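Local structure of AT-less polyketide synthase (4TKT) at residues G34-T39 against D234-S239; A54-P59 against G243-V248; H321-S326 against I359-S364; G353-N358 against L371-L376. The protein probably catalyses the decarboxylative condensation that extends a polyketide chain, as a ketosynthase domain of an AT-less type I synthase of the isomigrastatin pathway. One frame throughout, in Å; residues are numbered along the deposited sequence.

Contact 1 of 4, residues G34-T39 against D234-S239; sequences GRDSIT and DGRCRS
The guanidinium of R236 carries I38 on one face, where CB stands 3.7 Å above the plane and over its centre, and meets the carboxylate of D36 at its edge. An Asx turn supplies both partners: D36 OD1 accepts from I38 N at 3.0 Å, and the turn sets the acid and the branched side chain side by side, facing the arginine. The salt bridge runs from R236 NE to the syn lone pair of D36 OD2, 2.8 Å away. The two planes stand 89° apart, and one bond, from NE, joins them. The contact joins the loop after helix 24-32 to the loop before strand 252-260 of this ketosynthase, and W66 of strand 66-67 touches both I38 and R236. With an alanine in place of R236, D36 OD2 would probably lose its charged mate, keeping a weak bond to H388, and I38 the flat surface it rests on. A bend at chi2 (-60°) folds the arginine back over its own loop. There R236 NH1 donates to G235 O at 3.2 Å from above the carbonyl plane, while I38 CG2 lies 3.3 Å from G235 O.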
loop_
_atom_site.group_PDB
_atom_site.type_symbol
_atom_site.label_atom_id
_atom_site.label_comp_id
_atom_site.label_asym_id
_atom_site.label_seq_id
_atom_site.Cartn_x
_atom_site.Cartn_y
_atom_site.Cartn_z
ATOM N N GLY A 34 0.824 -8.222 17.698
ATOM C CA GLY A 34 0.276 -9.529 17.378
ATOM C C GLY A 34 -1.239 -9.524 17.380
ATOM O O GLY A 34 -1.876 -10.498 17.779
ATOM N N ARG A 35 -1.814 -8.416 16.927
ATOM C CA ARG A 35 -3.255 -8.222 16.979
ATOM C C ARG A 35 -3.987 -8.982 15.874
ATOM O O ARG A 35 -3.525 -9.048 14.733
ATOM C CB ARG A 35 -3.581 -6.729 16.900
ATOM C CG ARG A 35 -5.047 -6.393 17.113
ATOM C CD ARG A 35 -5.238 -4.923 17.458
ATOM N NE ARG A 35 -4.551 -4.560 18.697
ATOM C CZ ARG A 35 -3.466 -3.792 18.755
ATOM N NH1 ARG A 35 -2.943 -3.292 17.644
ATOM N NH2 ARG A 35 -2.910 -3.518 19.927
ATOM N N ASP A 36 -5.126 -9.563 16.234
ATOM C CA ASP A 36 -6.013 -10.226 15.283
ATOM C C ASP A 36 -7.103 -9.246 14.856
ATOM O O ASP A 36 -7.865 -8.760 15.688
ATOM C CB ASP A 36 -6.627 -11.484 15.910
ATOM C CG ASP A 36 -7.393 -12.338 14.909
ATOM O OD1 ASP A 36 -7.708 -11.854 13.801
ATOM O OD2 ASP A 36 -7.689 -13.505 15.242
ATOM N N SER A 37 -7.180 -8.958 13.560
ATOM C CA SER A 37 -8.126 -7.959 13.071
ATOM C C SER A 37 -9.338 -8.575 12.379
ATOM O O SER A 37 -10.094 -7.877 11.705
ATOM C CB SER A 37 -7.424 -6.989 12.119
ATOM O OG SER A 37 -6.390 -6.283 12.784
ATOM N N ILE A 38 -9.524 -9.880 12.547
ATOM C CA ILE A 38 -10.657 -10.566 11.935
ATOM C C ILE A 38 -11.939 -10.345 12.735
ATOM O O ILE A 38 -11.951 -10.470 13.961
ATOM C CB ILE A 38 -10.393 -12.076 11.793
ATOM C CG1 ILE A 38 -9.185 -12.315 10.889
ATOM C CG2 ILE A 38 -11.614 -12.784 11.226
ATOM C CD1 ILE A 38 -9.317 -11.677 9.521
ATOM N N THR A 39 -13.012 -10.003 12.031
ATOM C CA THR A 39 -14.307 -9.766 12.657
ATOM C C THR A 39 -15.410 -10.480 11.888
ATOM O O THR A 39 -15.168 -11.042 10.820
ATOM C CB THR A 39 -14.638 -8.264 12.724
ATOM O OG1 THR A 39 -14.597 -7.708 11.403
ATOM C CG2 THR A 39 -13.641 -7.533 13.607
ATOM N N ASP A 234 -13.372 -21.614 11.252
ATOM C CA ASP A 234 -13.231 -20.673 12.360
ATOM C C ASP A 234 -12.927 -19.253 11.886
ATOM O O ASP A 234 -12.637 -18.373 12.695
ATOM C CB ASP A 234 -12.133 -21.142 13.316
ATOM C CG ASP A 234 -10.764 -21.167 12.664
ATOM O OD1 ASP A 234 -10.697 -21.223 11.418
ATOM O OD2 ASP A 234 -9.756 -21.137 13.399
ATOM N N GLY A 235 -12.987 -19.041 10.575
ATOM C CA GLY A 235 -12.767 -17.725 10.000
ATOM C C GLY A 235 -11.380 -17.170 10.255
ATOM O O GLY A 235 -11.203 -15.965 10.419
ATOM N N ARG A 236 -10.392 -18.055 10.283
ATOM C CA ARG A 236 -9.016 -17.650 10.513
ATOM C C ARG A 236 -8.087 -18.284 9.490
ATOM O O ARG A 236 -8.355 -19.375 8.989
ATOM C CB ARG A 236 -8.570 -18.032 11.927
ATOM C CG ARG A 236 -9.314 -17.314 13.042
ATOM C CD ARG A 236 -9.142 -15.808 12.934
ATOM N NE ARG A 236 -9.636 -15.098 14.112
ATOM C CZ ARG A 236 -10.918 -14.840 14.350
ATOM N NH1 ARG A 236 -11.854 -15.243 13.501
ATOM N NH2 ARG A 236 -11.268 -14.181 15.444
ATOM N N CYS A 237 -6.999 -17.591 9.176
ATOM C CA CYS A 237 -5.920 -18.192 8.408
ATOM C C CYS A 237 -4.840 -18.675 9.365
ATOM O O CYS A 237 -3.938 -17.920 9.726
ATOM C CB CYS A 237 -5.333 -17.200 7.401
ATOM S SG CYS A 237 -6.362 -16.910 5.945
ATOM N N ARG A 238 -4.946 -19.930 9.789
ATOM C CA ARG A 238 -3.954 -20.517 10.680
ATOM C C ARG A 238 -2.686 -20.847 9.906
ATOM O O ARG A 238 -2.424 -22.009 9.593
ATOM C CB ARG A 238 -4.504 -21.774 11.353
ATOM C CG ARG A 238 -5.770 -21.556 12.161
ATOM C CD ARG A 238 -6.195 -22.853 12.822
ATOM N NE ARG A 238 -7.415 -22.710 13.610
ATOM C CZ ARG A 238 -7.905 -23.666 14.392
ATOM N NH1 ARG A 238 -7.273 -24.828 14.491
ATOM N NH2 ARG A 238 -9.021 -23.463 15.079
ATOM N N SER A 239 -1.907 -19.815 9.597
ATOM C CA SER A 239 -0.698 -19.966 8.796
ATOM C C SER A 239 0.267 -20.965 9.420
ATOM O O SER A 239 0.892 -20.679 10.443
ATOM C CB SER A 239 -0.007 -18.617 8.616
ATOM O OG SER A 239 -0.911 -17.645 8.121
#

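Contact 2 of 4, residues A54-P59 against G243-V248; sequences ARRGVP and GGDGYV
R56 spans most of the distance to D245 on its own, for the two CA atoms stand 11.8 Å apart. Its CB points toward the other loop, and from CG through CD to NE the chain runs extended (chi2 175°), carrying the flat group well clear of its own backbone. CZ comes to 4.1 Å from D245 OD2, and the terminal nitrogens do the binding. NH1 donates to Q229 OE1, outside the two loops. NH2 is the atom that crosses to D245, making a salt bridge with OD2 at 3.0 Å whose hydrogen-bond geometry is weak, and a second weak bond to D245 O at 3.4 Å, in the plane at the guanidinium edge. The arm springs from a type II beta turn, R55 to V58, with R56 as its second residue; the turn forms an exposed corner of the ketosynthase domain, and the contact lies at the surface. On the receiving side, D245 CG sits between its backbone N and carbonyl carbon (chi1 60°), which lets OD2 and the main-chain O face the same donor. The carboxylate plane is turned 64° from the guanidinium. S233 OG is the stronger polar partner of D245 OD2 and also bonds R56 NH2, joining acid and base through a third residue. The next residue, G246, has backbone angles at which a side chain would be jammed against D245 O, the same oxygen that R56 NH2 approaches.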
loop_
_atom_site.group_PDB
_atom_site.type_symbol
_atom_site.label_atom_id
_atom_site.label_comp_id
_atom_site.label_asym_id
_atom_site.label_seq_id
_atom_site.Cartn_x
_atom_site.Cartn_y
_atom_site.Cartn_z
ATOM N N ALA A 54 -23.958 -23.258 9.575
ATOM C CA ALA A 54 -22.719 -23.875 10.047
ATOM C C ALA A 54 -22.401 -25.192 9.337
ATOM O O ALA A 54 -21.248 -25.624 9.311
ATOM C CB ALA A 54 -22.787 -24.096 11.547
ATOM N N ARG A 55 -23.417 -25.823 8.762
ATOM C CA ARG A 55 -23.222 -27.077 8.042
ATOM C C ARG A 55 -22.552 -26.846 6.688
ATOM O O ARG A 55 -23.093 -26.154 5.824
ATOM C CB ARG A 55 -24.560 -27.796 7.854
ATOM C CG ARG A 55 -24.441 -29.157 7.195
ATOM C CD ARG A 55 -25.801 -29.817 7.018
ATOM N NE ARG A 55 -26.468 -30.074 8.291
ATOM C CZ ARG A 55 -26.308 -31.182 9.009
ATOM N NH1 ARG A 55 -25.496 -32.139 8.581
ATOM N NH2 ARG A 55 -26.955 -31.330 10.156
ATOM N N ARG A 56 -21.369 -27.428 6.514
ATOM C CA ARG A 56 -20.604 -27.294 5.277
ATOM C C ARG A 56 -21.379 -27.752 4.043
ATOM O O ARG A 56 -22.042 -28.789 4.065
ATOM C CB ARG A 56 -19.306 -28.096 5.370
ATOM C CG ARG A 56 -18.190 -27.447 6.166
ATOM C CD ARG A 56 -17.001 -28.399 6.281
ATOM N NE ARG A 56 -15.810 -27.738 6.805
ATOM C CZ ARG A 56 -14.890 -27.144 6.050
ATOM N NH1 ARG A 56 -15.018 -27.129 4.730
ATOM N NH2 ARG A 56 -13.839 -26.564 6.613
ATOM N N GLY A 57 -21.290 -26.969 2.972
ATOM C CA GLY A 57 -21.779 -27.384 1.669
ATOM C C GLY A 57 -23.283 -27.389 1.470
ATOM O O GLY A 57 -23.778 -27.969 0.504
ATOM N N VAL A 58 -24.014 -26.752 2.378
ATOM C CA VAL A 58 -25.450 -26.578 2.199
ATOM C C VAL A 58 -25.711 -25.632 1.031
ATOM O O VAL A 58 -25.146 -24.540 0.979
ATOM C CB VAL A 58 -26.122 -26.025 3.468
ATOM C CG1 VAL A 58 -27.565 -25.642 3.184
ATOM C CG2 VAL A 58 -26.046 -27.044 4.590
ATOM N N PRO A 59 -26.556 -26.058 0.080
ATOM C CA PRO A 59 -26.875 -25.250 -1.101
ATOM C C PRO A 59 -27.520 -23.914 -0.738
ATOM O O PRO A 59 -28.474 -23.880 0.041
ATOM C CB PRO A 59 -27.861 -26.132 -1.874
ATOM C CG PRO A 59 -27.592 -27.513 -1.399
ATOM C CD PRO A 59 -27.221 -27.370 0.044
ATOM N N GLY A 243 -4.870 -27.569 12.450
ATOM C CA GLY A 243 -6.309 -27.404 12.368
ATOM C C GLY A 243 -6.778 -26.404 11.329
ATOM O O GLY A 243 -7.960 -26.066 11.277
ATOM N N GLY A 244 -5.855 -25.924 10.501
ATOM C CA GLY A 244 -6.212 -25.011 9.431
ATOM C C GLY A 244 -6.945 -25.744 8.324
ATOM O O GLY A 244 -6.379 -26.624 7.679
ATOM N N ASP A 245 -8.206 -25.385 8.105
ATOM C CA ASP A 245 -9.031 -26.083 7.121
ATOM C C ASP A 245 -9.642 -25.126 6.104
ATOM O O ASP A 245 -10.777 -25.310 5.665
ATOM C CB ASP A 245 -10.135 -26.879 7.823
ATOM C CG ASP A 245 -11.062 -25.999 8.644
ATOM O OD1 ASP A 245 -10.720 -24.823 8.892
ATOM O OD2 ASP A 245 -12.135 -26.493 9.051
ATOM N N GLY A 246 -8.877 -24.107 5.729
ATOM C CA GLY A 246 -9.335 -23.126 4.766
ATOM C C GLY A 246 -8.799 -21.746 5.090
ATOM O O GLY A 246 -7.893 -21.601 5.909
ATOM N N TYR A 247 -9.360 -20.727 4.450
ATOM C CA TYR A 247 -8.936 -19.359 4.710
ATOM C C TYR A 247 -10.123 -18.468 5.045
ATOM O O TYR A 247 -11.274 -18.899 4.979
ATOM C CB TYR A 247 -8.167 -18.792 3.511
ATOM C CG TYR A 247 -8.978 -18.605 2.243
ATOM C CD1 TYR A 247 -9.717 -17.447 2.031
ATOM C CD2 TYR A 247 -8.982 -19.573 1.246
ATOM C CE1 TYR A 247 -10.450 -17.266 0.875
ATOM C CE2 TYR A 247 -9.712 -19.398 0.081
ATOM C CZ TYR A 247 -10.443 -18.241 -0.097
ATOM O OH TYR A 247 -11.172 -18.056 -1.247
ATOM N N VAL A 248 -9.825 -17.228 5.418
ATOM C CA VAL A 248 -10.847 -16.214 5.632
ATOM C C VAL A 248 -10.518 -15.008 4.755
ATOM O O VAL A 248 -9.394 -14.506 4.776
ATOM C CB VAL A 248 -10.954 -15.803 7.122
ATOM C CG1 VAL A 248 -9.612 -15.333 7.665
ATOM C CG2 VAL A 248 -12.013 -14.739 7.314
#

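Contact 3 of 4, residues H321-S326 against I359-S364; sequences HGTGTS and IGHLES
Two histidines and a threonine methyl pack here without polar bonds between them, at a buried place where two loops whose HGTGT and GHLES sequences are familiar from ketosynthases come together. The pairing is consistent with the two histidines of the Cys-His-His active site of this family, and C186, in the sequence position of the nucleophile, touches H361. Both faces of the H361 ring are covered. Over one, T323 CG2 makes a CH-pi contact, 3.9 Å from the ring centroid and only 16° off the normal, though displaced toward the rim near CD2 and NE2. Over the opposite face E363 CG lies 4.0 Å above the ring centre, so the ring is held between a methyl and a methylene. H321 meets it differently: CE1 approaches H361 CE1 at 4.1 Å, with centroids 5.5 Å apart and planes at 90°, an oblique meeting. Their NE2 atoms, H321 to H361, are 4.5 Å apart, consistent with both histidines serving one active site, as in related ketosynthases. H361 reaches in because CG lies anti to its backbone N (chi1 -172°), while Y247, beyond the two segments, makes an edge-to-face ring contact with it. T323 OG1, turned from the histidine, pairs with T325 OG1 at 3.3 Å. The loop of H321 leaves strand 317-319 and enters helix 328-340, whose E332 binds the backbone N of H321 and G322; the loop of H361 links helix 356-359 to helix 366-380, with A366 of the latter touching the H361 side chain.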
loop_
_atom_site.group_PDB
_atom_site.type_symbol
_atom_site.label_atom_id
_atom_site.label_comp_id
_atom_site.label_asym_id
_atom_site.label_seq_id
_atom_site.Cartn_x
_atom_site.Cartn_y
_atom_site.Cartn_z
ATOM N N HIS A 321 2.997 -17.126 1.668
ATOM C CA HIS A 321 1.594 -17.117 1.283
ATOM C C HIS A 321 0.746 -17.458 2.504
ATOM O O HIS A 321 -0.085 -16.659 2.935
ATOM C CB HIS A 321 1.351 -18.113 0.145
ATOM C CG HIS A 321 0.028 -17.954 -0.535
ATOM N ND1 HIS A 321 -0.431 -16.740 -0.998
ATOM C CD2 HIS A 321 -0.927 -18.863 -0.848
ATOM C CE1 HIS A 321 -1.616 -16.906 -1.558
ATOM N NE2 HIS A 321 -1.940 -18.184 -1.481
ATOM N N GLY A 322 0.981 -18.648 3.054
ATOM C CA GLY A 322 0.414 -19.075 4.324
ATOM C C GLY A 322 -1.072 -18.860 4.523
ATOM O O GLY A 322 -1.481 -18.148 5.438
ATOM N N THR A 323 -1.888 -19.482 3.679
ATOM C CA THR A 323 -3.331 -19.278 3.741
ATOM C C THR A 323 -4.012 -20.149 4.798
ATOM O O THR A 323 -5.185 -19.951 5.105
ATOM C CB THR A 323 -3.989 -19.541 2.375
ATOM O OG1 THR A 323 -3.443 -20.734 1.798
ATOM C CG2 THR A 323 -3.729 -18.376 1.436
ATOM N N GLY A 324 -3.275 -21.105 5.357
ATOM C CA GLY A 324 -3.816 -21.970 6.392
ATOM C C GLY A 324 -4.637 -23.120 5.836
ATOM O O GLY A 324 -5.688 -23.468 6.375
ATOM N N THR A 325 -4.145 -23.714 4.754
ATOM C CA THR A 325 -4.846 -24.786 4.057
ATOM C C THR A 325 -4.261 -26.147 4.428
ATOM O O THR A 325 -3.055 -26.264 4.656
ATOM C CB THR A 325 -4.772 -24.577 2.528
ATOM O OG1 THR A 325 -5.419 -23.345 2.186
ATOM C CG2 THR A 325 -5.448 -25.707 1.781
ATOM N N SER A 326 -5.118 -27.165 4.506
ATOM C CA SER A 326 -4.685 -28.530 4.793
ATOM C C SER A 326 -3.573 -28.975 3.855
ATOM O O SER A 326 -2.546 -29.487 4.294
ATOM C CB SER A 326 -5.858 -29.504 4.689
ATOM O OG SER A 326 -6.907 -29.136 5.562
ATOM N N ILE A 359 -4.633 -10.364 9.259
ATOM C CA ILE A 359 -5.671 -9.616 8.559
ATOM C C ILE A 359 -6.488 -10.465 7.592
ATOM O O ILE A 359 -7.427 -9.972 6.968
ATOM C CB ILE A 359 -5.063 -8.440 7.776
ATOM C CG1 ILE A 359 -4.041 -8.956 6.760
ATOM C CG2 ILE A 359 -4.412 -7.450 8.729
ATOM C CD1 ILE A 359 -3.371 -7.866 5.954
ATOM N N GLY A 360 -6.130 -11.739 7.468
ATOM C CA GLY A 360 -6.853 -12.639 6.590
ATOM C C GLY A 360 -6.282 -12.680 5.186
ATOM O O GLY A 360 -5.220 -12.117 4.915
ATOM N N HIS A 361 -6.998 -13.351 4.290
ATOM C CA HIS A 361 -6.548 -13.538 2.915
ATOM C C HIS A 361 -7.072 -12.418 2.016
ATOM O O HIS A 361 -8.235 -12.425 1.605
ATOM C CB HIS A 361 -7.004 -14.906 2.397
ATOM C CG HIS A 361 -6.427 -15.281 1.066
ATOM N ND1 HIS A 361 -5.460 -14.530 0.432
ATOM C CD2 HIS A 361 -6.681 -16.330 0.250
ATOM C CE1 HIS A 361 -5.144 -15.101 -0.715
ATOM N NE2 HIS A 361 -5.872 -16.195 -0.851
ATOM N N LEU A 362 -6.204 -11.459 1.709
ATOM C CA LEU A 362 -6.602 -10.287 0.935
ATOM C C LEU A 362 -6.652 -10.580 -0.558
ATOM O O LEU A 362 -6.914 -9.685 -1.361
ATOM C CB LEU A 362 -5.655 -9.115 1.207
ATOM C CG LEU A 362 -6.109 -8.130 2.290
ATOM C CD1 LEU A 362 -6.368 -8.845 3.607
ATOM C CD2 LEU A 362 -5.084 -7.020 2.476
ATOM N N GLU A 363 -6.398 -11.833 -0.919
ATOM C CA GLU A 363 -6.506 -12.285 -2.302
ATOM C C GLU A 363 -5.678 -11.430 -3.265
ATOM O O GLU A 363 -4.450 -11.424 -3.193
ATOM C CB GLU A 363 -7.979 -12.320 -2.718
ATOM C CG GLU A 363 -8.692 -13.581 -2.233
ATOM C CD GLU A 363 -10.190 -13.411 -2.071
ATOM O OE1 GLU A 363 -10.636 -12.293 -1.737
ATOM O OE2 GLU A 363 -10.922 -14.405 -2.271
ATOM N N SER A 364 -6.342 -10.701 -4.157
ATOM C CA SER A 364 -5.632 -9.917 -5.169
ATOM C C SER A 364 -4.754 -8.821 -4.559
ATOM O O SER A 364 -3.891 -8.265 -5.237
ATOM C CB SER A 364 -6.624 -9.300 -6.156
ATOM O OG SER A 364 -7.625 -8.554 -5.489
#

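Contact 4 of 4, residues G353-N358 against L371-L376; sequences GSAKSN and LAKLLL
A long lysine from helix 366-380 lies against the start of the short helix 356-359, just after strand 350-353, in the thiolase-type core of the ketosynthase. K373 sends an extended chain across, with CG anti to its backbone N (chi1 175°). Its CD rests on A355 CB at 3.7 Å, and NZ ends beside the backbone of 353-355, 3.4 Å from S354 C. K373 NZ and S354 N, also 3.4 Å apart, are both donors and do not bond. What holds the ammonium there is E319, at the end of strand 317-319: OE1 makes the salt bridge to K373 NZ, while OE2 accepts from A355 N. One carboxylate thus serves both segments, and the lysine packs onto the very backbone that its acid partner binds. A leucine in place of K373 would probably leave the E319 carboxylate without its cation and open a gap beside S354. The helix start is pinned by a serine: S354 OG accepts from K356 N at 3.2 Å, a capping bond. S354 O in turn is gripped twice by S357, through N at 3.2 Å and through OG at 2.6 Å, the hydroxyl lying nearly along the C=O axis. Elsewhere on helix 366-380, L371 and L375 lie against M14 of strand 9-17, and L371 and L374 against V438 of strand 432-439, consistent with the buried middle helical layer that characterises the thiolase fold.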
loop_
_atom_site.group_PDB
_atom_site.type_symbol
_atom_site.label_atom_id
_atom_site.label_comp_id
_atom_site.label_asym_id
_atom_site.label_seq_id
_atom_site.Cartn_x
_atom_site.Cartn_y
_atom_site.Cartn_z
ATOM N N GLY A 353 6.666 -16.369 8.391
ATOM C CA GLY A 353 5.365 -16.045 8.943
ATOM C C GLY A 353 4.477 -15.454 7.868
ATOM O O GLY A 353 4.924 -15.250 6.739
ATOM N N SER A 354 3.221 -15.181 8.207
ATOM C CA SER A 354 2.288 -14.605 7.242
ATOM C C SER A 354 1.382 -13.552 7.868
ATOM O O SER A 354 0.842 -13.747 8.957
ATOM C CB SER A 354 1.430 -15.698 6.604
ATOM O OG SER A 354 0.535 -15.143 5.654
ATOM N N ALA A 355 1.210 -12.438 7.162
ATOM C CA ALA A 355 0.318 -11.377 7.609
ATOM C C ALA A 355 -1.134 -11.837 7.569
ATOM O O ALA A 355 -1.994 -11.255 8.229
ATOM C CB ALA A 355 0.501 -10.134 6.755
ATOM N N LYS A 356 -1.403 -12.886 6.795
ATOM C CA LYS A 356 -2.754 -13.425 6.678
ATOM C C LYS A 356 -3.278 -13.919 8.024
ATOM O O LYS A 356 -4.487 -13.975 8.249
ATOM C CB LYS A 356 -2.795 -14.555 5.650
ATOM C CG LYS A 356 -2.479 -14.103 4.236
ATOM C CD LYS A 356 -2.872 -15.153 3.214
ATOM C CE LYS A 356 -2.538 -14.696 1.802
ATOM N NZ LYS A 356 -1.075 -14.544 1.590
ATOM N N SER A 357 -2.365 -14.268 8.924
ATOM C CA SER A 357 -2.746 -14.672 10.268
ATOM C C SER A 357 -3.237 -13.465 11.059
ATOM O O SER A 357 -3.891 -13.611 12.091
ATOM C CB SER A 357 -1.572 -15.344 10.985
ATOM O OG SER A 357 -0.476 -14.455 11.120
ATOM N N ASN A 358 -2.918 -12.271 10.566
ATOM C CA ASN A 358 -3.350 -11.033 11.204
ATOM C C ASN A 358 -4.618 -10.459 10.585
ATOM O O ASN A 358 -5.563 -10.109 11.294
ATOM C CB ASN A 358 -2.241 -9.981 11.135
ATOM C CG ASN A 358 -1.010 -10.378 11.917
ATOM O OD1 ASN A 358 -0.063 -10.940 11.364
ATOM N ND2 ASN A 358 -1.013 -10.081 13.211
ATOM N N LEU A 371 4.047 -7.287 1.243
ATOM C CA LEU A 371 5.209 -6.443 0.998
ATOM C C LEU A 371 5.338 -5.390 2.089
ATOM O O LEU A 371 6.441 -5.072 2.529
ATOM C CB LEU A 371 5.112 -5.773 -0.372
ATOM C CG LEU A 371 6.248 -4.808 -0.705
ATOM C CD1 LEU A 371 7.585 -5.523 -0.632
ATOM C CD2 LEU A 371 6.044 -4.191 -2.075
ATOM N N ALA A 372 4.199 -4.861 2.523
ATOM C CA ALA A 372 4.171 -3.864 3.587
ATOM C C ALA A 372 4.754 -4.421 4.879
ATOM O O ALA A 372 5.605 -3.791 5.504
ATOM C CB ALA A 372 2.750 -3.379 3.814
ATOM N N LYS A 373 4.297 -5.607 5.271
ATOM C CA LYS A 373 4.784 -6.253 6.484
ATOM C C LYS A 373 6.290 -6.475 6.423
ATOM O O LYS A 373 6.998 -6.270 7.408
ATOM C CB LYS A 373 4.073 -7.587 6.712
ATOM C CG LYS A 373 4.613 -8.367 7.902
ATOM C CD LYS A 373 3.918 -9.706 8.057
ATOM C CE LYS A 373 4.667 -10.602 9.033
ATOM N NZ LYS A 373 4.093 -11.973 9.097
ATOM N N LEU A 374 6.773 -6.890 5.257
ATOM C CA LEU A 374 8.189 -7.181 5.081
ATOM C C LEU A 374 9.029 -5.911 5.169
ATOM O O LEU A 374 10.034 -5.881 5.874
ATOM C CB LEU A 374 8.427 -7.887 3.744
ATOM C CG LEU A 374 9.840 -8.413 3.482
ATOM C CD1 LEU A 374 10.389 -9.136 4.703
ATOM C CD2 LEU A 374 9.829 -9.344 2.282
ATOM N N LEU A 375 8.609 -4.866 4.463
ATOM C CA LEU A 375 9.331 -3.597 4.473
ATOM C C LEU A 375 9.312 -2.944 5.854
ATOM O O LEU A 375 10.303 -2.347 6.278
ATOM C CB LEU A 375 8.743 -2.639 3.435
ATOM C CG LEU A 375 8.951 -3.002 1.963
ATOM C CD1 LEU A 375 8.217 -2.019 1.069
ATOM C CD2 LEU A 375 10.427 -3.028 1.621
ATOM N N LEU A 376 8.184 -3.062 6.547
ATOM C CA LEU A 376 8.047 -2.491 7.883
ATOM C C LEU A 376 8.933 -3.212 8.893
ATOM O O LEU A 376 9.474 -2.590 9.806
ATOM C CB LEU A 376 6.589 -2.537 8.341
ATOM C CG LEU A 376 5.668 -1.467 7.757
ATOM C CD1 LEU A 376 4.217 -1.753 8.114
ATOM C CD2 LEU A 376 6.083 -0.091 8.252
#

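How the contacts relate
The four contacts grade from surface to core, and their chemistry changes with depth. Contact 2 is a surface salt bridge with weak geometry; contact 1, partly buried, sets a salt bridge beside a hydrocarbon face; contact 3 is buried packing of rings and methyl; and contact 4 is buried too, with its charge answered by an acid outside its own segments. Contacts 1 and 2 use the same long loop before strand 252-260, and contacts 3 and 4 meet at helix 356-359. That helix and the turn leading into it link the contacts: K356 NZ and S354 OG of contact 4 both bond H321 O of contact 3, and N358 O accepts from S37 N of contact 1. V248 O of contact 2 accepts from H361 N.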